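Local coordinates for protein 3-hydroxyisobutyryl-CoA hydrolase (Mycobacterium thermoresistibile, PDB 4HDT) that probably hydrolyses 3-hydroxyisobutyryl-CoA to 3-hydroxyisobutyrate and free CoA, as a member of the crotonase-like enoyl-CoA hydratase/isomerase family, at residues P161-T171 with L223-Y234. Residues are numbered along the deposited sequence; the frame is centred on the assembly and turned at random.
Sequences PGKLGLHAALT and LAEQRSWIDECY
H167 ND1 and Y234 OH share a 2.8 Å hydrogen bond. The hydroxyl lies at the imidazole edge, near the ring plane, and either group could be the donor. The backbone oxygen of H167 takes two bonds, from T171 N and T171 OG1, which reach it from opposite faces of its plane. H167 CB lies over the phenol face of Y234. CG stands anti to the backbone N (chi1 171°), which turns the imidazole so that ND1 meets the hydroxyl. I230 CD1 covers one imidazole face at 4.0 Å from the ring centroid. W229 turns its edge to the H167 ring in an offset edge-to-face pair, planes at 88°.

Apolar groups fill in around this cluster. L164 CD2 meets I230 CD1 at 3.5 Å, and L170 CD1 reaches the edge of the Y234 ring. Helices 239-249 and 252-261 also touch W229 and Y234.

D231 makes one bond through each carboxylate oxygen. OD1 accepts the backbone N-H of K163 at 2.9 Å, a nearly straight bond that comes from above the carboxylate plane. OD2 takes R227 NE on its syn side, also at 2.9 Å, in a salt bridge within helix 227-233. The R227 chain is extended from CG to NE, and one face of its guanidinium lies over P161 and G162. These two residues begin the type II' turn that leads into helix 164-171, with K163 as its N-cap residue.

The axes of helices 164-171 and 227-233 cross at 79°, away from the annotated zinc sites. The contact pairs a charged, partly exposed end with a largely buried aromatic end. Its hydrogen bonds probably fix the rotation of D231 and H167, and the negative carboxylate probably suits the helix N-terminus beside it.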
loop_
_atom_site.group_PDB
_atom_site.type_symbol
_atom_site.label_atom_id
_atom_site.label_comp_id
_atom_site.label_asym_id
_atom_site.label_seq_id
_atom_site.Cartn_x
_atom_site.Cartn_y
_atom_site.Cartn_z
ATOM N N PRO A 161 -1.584 -15.295 2.071
ATOM C CA PRO A 161 -1.282 -16.705 2.299
ATOM C C PRO A 161 0.192 -16.971 2.542
ATOM O O PRO A 161 1.059 -16.343 1.902
ATOM C CB PRO A 161 -1.763 -17.377 1.003
ATOM C CG PRO A 161 -2.705 -16.432 0.339
ATOM C CD PRO A 161 -2.178 -15.075 0.736
ATOM N N GLY A 162 0.486 -17.928 3.430
ATOM C CA GLY A 162 1.869 -18.368 3.560
ATOM C C GLY A 162 2.774 -17.226 3.965
ATOM O O GLY A 162 2.425 -16.426 4.828
ATOM N N LYS A 163 3.933 -17.139 3.306
ATOM C CA LYS A 163 4.864 -16.025 3.477
ATOM C C LYS A 163 4.842 -15.097 2.269
ATOM O O LYS A 163 5.776 -14.330 2.086
ATOM C CB LYS A 163 6.286 -16.545 3.705
ATOM C CG LYS A 163 6.421 -17.488 4.890
ATOM C CD LYS A 163 5.992 -16.828 6.181
ATOM C CE LYS A 163 6.080 -17.775 7.359
ATOM N NZ LYS A 163 5.371 -17.181 8.510
ATOM N N LEU A 164 3.809 -15.179 1.434
ATOM C CA LEU A 164 3.730 -14.294 0.275
ATOM C C LEU A 164 3.830 -12.811 0.648
ATOM O O LEU A 164 4.433 -12.010 -0.084
ATOM C CB LEU A 164 2.445 -14.543 -0.507
ATOM C CG LEU A 164 2.267 -15.890 -1.253
ATOM C CD1 LEU A 164 0.994 -15.864 -2.062
ATOM C CD2 LEU A 164 3.426 -16.299 -2.102
ATOM N N GLY A 165 3.238 -12.456 1.782
ATOM C CA GLY A 165 3.319 -11.065 2.261
ATOM C C GLY A 165 4.737 -10.612 2.574
ATOM O O GLY A 165 5.142 -9.454 2.258
ATOM N N LEU A 166 5.537 -11.472 3.209
ATOM C CA LEU A 166 6.944 -11.108 3.480
ATOM C C LEU A 166 7.723 -10.945 2.204
ATOM O O LEU A 166 8.572 -10.053 2.065
ATOM C CB LEU A 166 7.661 -12.168 4.353
ATOM C CG LEU A 166 7.176 -12.276 5.738
ATOM C CD1 LEU A 166 8.004 -13.331 6.489
ATOM C CD2 LEU A 166 7.288 -10.962 6.447
ATOM N N HIS A 167 7.491 -11.848 1.254
ATOM C CA HIS A 167 8.129 -11.715 -0.040
ATOM C C HIS A 167 7.825 -10.348 -0.678
ATOM O O HIS A 167 8.740 -9.664 -1.126
ATOM C CB HIS A 167 7.728 -12.898 -0.927
ATOM C CG HIS A 167 8.159 -12.767 -2.343
ATOM N ND1 HIS A 167 9.456 -13.006 -2.758
ATOM C CD2 HIS A 167 7.477 -12.384 -3.449
ATOM C CE1 HIS A 167 9.543 -12.813 -4.054
ATOM N NE2 HIS A 167 8.366 -12.410 -4.497
ATOM N N ALA A 168 6.551 -10.014 -0.776
ATOM C CA ALA A 168 6.186 -8.730 -1.349
ATOM C C ALA A 168 6.836 -7.564 -0.579
ATOM O O ALA A 168 7.327 -6.619 -1.196
ATOM C CB ALA A 168 4.682 -8.598 -1.399
ATOM N N ALA A 169 6.863 -7.673 0.751
ATOM C CA ALA A 169 7.339 -6.553 1.609
ATOM C C ALA A 169 8.857 -6.381 1.552
ATOM O O ALA A 169 9.367 -5.248 1.574
ATOM C CB ALA A 169 6.912 -6.806 3.032
ATOM N N LEU A 170 9.611 -7.488 1.476
ATOM C CA LEU A 170 11.073 -7.413 1.519
ATOM C C LEU A 170 11.660 -7.160 0.157
ATOM O O LEU A 170 12.626 -6.391 0.016
ATOM C CB LEU A 170 11.640 -8.681 2.166
ATOM C CG LEU A 170 11.242 -8.882 3.617
ATOM C CD1 LEU A 170 11.894 -10.158 4.153
ATOM C CD2 LEU A 170 11.559 -7.715 4.545
ATOM N N THR A 171 11.089 -7.786 -0.880
ATOM C CA THR A 171 11.532 -7.485 -2.243
ATOM C C THR A 171 11.087 -6.091 -2.652
ATOM O O THR A 171 11.799 -5.412 -3.369
ATOM C CB THR A 171 11.030 -8.471 -3.324
ATOM O OG1 THR A 171 9.596 -8.428 -3.437
ATOM C CG2 THR A 171 11.541 -9.935 -3.020
ATOM N N LEU A 223 2.574 -15.475 -8.578
ATOM C CA LEU A 223 2.988 -15.527 -7.205
ATOM C C LEU A 223 2.532 -16.804 -6.499
ATOM O O LEU A 223 3.280 -17.407 -5.713
ATOM C CB LEU A 223 2.493 -14.269 -6.446
ATOM C CG LEU A 223 3.397 -13.729 -5.371
ATOM C CD1 LEU A 223 4.831 -13.600 -5.823
ATOM C CD2 LEU A 223 2.867 -12.344 -4.985
ATOM N N ALA A 224 1.286 -17.218 -6.726
ATOM C CA ALA A 224 0.770 -18.460 -6.178
ATOM C C ALA A 224 1.631 -19.658 -6.579
ATOM O O ALA A 224 1.861 -20.538 -5.773
ATOM C CB ALA A 224 -0.679 -18.698 -6.570
ATOM N N GLU A 225 2.084 -19.677 -7.816
ATOM C CA GLU A 225 2.968 -20.764 -8.253
ATOM C C GLU A 225 4.338 -20.759 -7.569
ATOM O O GLU A 225 5.006 -21.804 -7.568
ATOM C CB GLU A 225 3.150 -20.693 -9.763
ATOM C CG GLU A 225 1.843 -20.915 -10.501
ATOM C CD GLU A 225 2.027 -21.127 -11.995
ATOM O OE1 GLU A 225 3.183 -21.195 -12.453
ATOM O OE2 GLU A 225 1.001 -21.229 -12.710
ATOM N N GLN A 226 4.784 -19.611 -7.056
ATOM C CA GLN A 226 6.073 -19.500 -6.353
ATOM C C GLN A 226 5.956 -19.814 -4.871
ATOM O O GLN A 226 6.948 -19.697 -4.165
ATOM C CB GLN A 226 6.669 -18.099 -6.471
ATOM C CG GLN A 226 6.748 -17.530 -7.867
ATOM C CD GLN A 226 7.171 -18.528 -8.892
ATOM O OE1 GLN A 226 8.239 -19.150 -8.776
ATOM N NE2 GLN A 226 6.354 -18.693 -9.937
ATOM N N ARG A 227 4.756 -20.129 -4.378
ATOM C CA ARG A 227 4.581 -20.251 -2.926
ATOM C C ARG A 227 5.487 -21.286 -2.238
ATOM O O ARG A 227 5.860 -21.119 -1.082
ATOM C CB ARG A 227 3.132 -20.561 -2.542
ATOM C CG ARG A 227 2.958 -20.448 -1.026
ATOM C CD ARG A 227 1.531 -20.427 -0.625
ATOM N NE ARG A 227 1.353 -20.796 0.772
ATOM C CZ ARG A 227 0.164 -20.975 1.314
ATOM N NH1 ARG A 227 -0.924 -20.826 0.558
ATOM N NH2 ARG A 227 0.069 -21.327 2.581
ATOM N N SER A 228 5.811 -22.363 -2.942
ATOM C CA SER A 228 6.599 -23.422 -2.355
ATOM C C SER A 228 7.935 -22.883 -1.841
ATOM O O SER A 228 8.286 -23.089 -0.675
ATOM C CB SER A 228 6.859 -24.529 -3.385
ATOM O OG SER A 228 7.394 -23.988 -4.602
ATOM N N TRP A 229 8.675 -22.178 -2.703
ATOM C CA TRP A 229 10.022 -21.695 -2.322
ATOM C C TRP A 229 9.956 -20.424 -1.468
ATOM O O TRP A 229 10.833 -20.174 -0.635
ATOM C CB TRP A 229 10.975 -21.503 -3.523
ATOM C CG TRP A 229 10.585 -20.483 -4.566
ATOM C CD1 TRP A 229 10.001 -20.740 -5.760
ATOM C CD2 TRP A 229 10.761 -19.062 -4.508
ATOM N NE1 TRP A 229 9.785 -19.603 -6.449
ATOM C CE2 TRP A 229 10.259 -18.543 -5.718
ATOM C CE3 TRP A 229 11.331 -18.179 -3.588
ATOM C CZ2 TRP A 229 10.281 -17.187 -6.007
ATOM C CZ3 TRP A 229 11.346 -16.849 -3.878
ATOM C CH2 TRP A 229 10.828 -16.358 -5.076
ATOM N N ILE A 230 8.912 -19.630 -1.659
ATOM C CA ILE A 230 8.664 -18.501 -0.759
ATOM C C ILE A 230 8.464 -18.997 0.672
ATOM O O ILE A 230 9.143 -18.554 1.577
ATOM C CB ILE A 230 7.483 -17.639 -1.265
ATOM C CG1 ILE A 230 7.892 -16.895 -2.533
ATOM C CG2 ILE A 230 7.083 -16.619 -0.202
ATOM C CD1 ILE A 230 6.746 -16.269 -3.325
ATOM N N ASP A 231 7.560 -19.954 0.863
ATOM C CA ASP A 231 7.304 -20.485 2.208
ATOM C C ASP A 231 8.545 -21.194 2.776
ATOM O O ASP A 231 8.793 -21.130 3.982
ATOM C CB ASP A 231 6.134 -21.458 2.168
ATOM C CG ASP A 231 4.805 -20.773 2.034
ATOM O OD1 ASP A 231 4.748 -19.522 1.887
ATOM O OD2 ASP A 231 3.782 -21.508 2.087
ATOM N N GLU A 232 9.329 -21.838 1.912
ATOM C CA GLU A 232 10.573 -22.486 2.306
ATOM C C GLU A 232 11.583 -21.497 2.853
ATOM O O GLU A 232 12.267 -21.770 3.814
ATOM C CB GLU A 232 11.197 -23.172 1.077
ATOM C CG GLU A 232 12.594 -23.795 1.233
ATOM C CD GLU A 232 13.178 -24.318 -0.075
ATOM O OE1 GLU A 232 12.443 -24.250 -1.092
ATOM O OE2 GLU A 232 14.333 -24.830 -0.082
ATOM N N CYS A 233 11.716 -20.378 2.167
ATOM C CA CYS A 233 12.851 -19.507 2.377
ATOM C C CYS A 233 12.555 -18.360 3.310
ATOM O O CYS A 233 13.487 -17.839 3.943
ATOM C CB CYS A 233 13.381 -18.974 1.031
ATOM S SG CYS A 233 14.075 -20.284 -0.011
ATOM N N TYR A 234 11.299 -17.935 3.400
ATOM C CA TYR A 234 10.972 -16.764 4.212
ATOM C C TYR A 234 10.592 -17.096 5.652
ATOM O O TYR A 234 10.080 -16.246 6.355
ATOM C CB TYR A 234 9.893 -15.912 3.514
ATOM C CG TYR A 234 10.363 -15.079 2.322
ATOM C CD1 TYR A 234 10.403 -15.598 1.045
ATOM C CD2 TYR A 234 10.725 -13.757 2.499
ATOM C CE1 TYR A 234 10.798 -14.820 -0.047
ATOM C CE2 TYR A 234 11.132 -12.970 1.438
ATOM C CZ TYR A 234 11.151 -13.478 0.166
ATOM O OH TYR A 234 11.502 -12.723 -0.902
#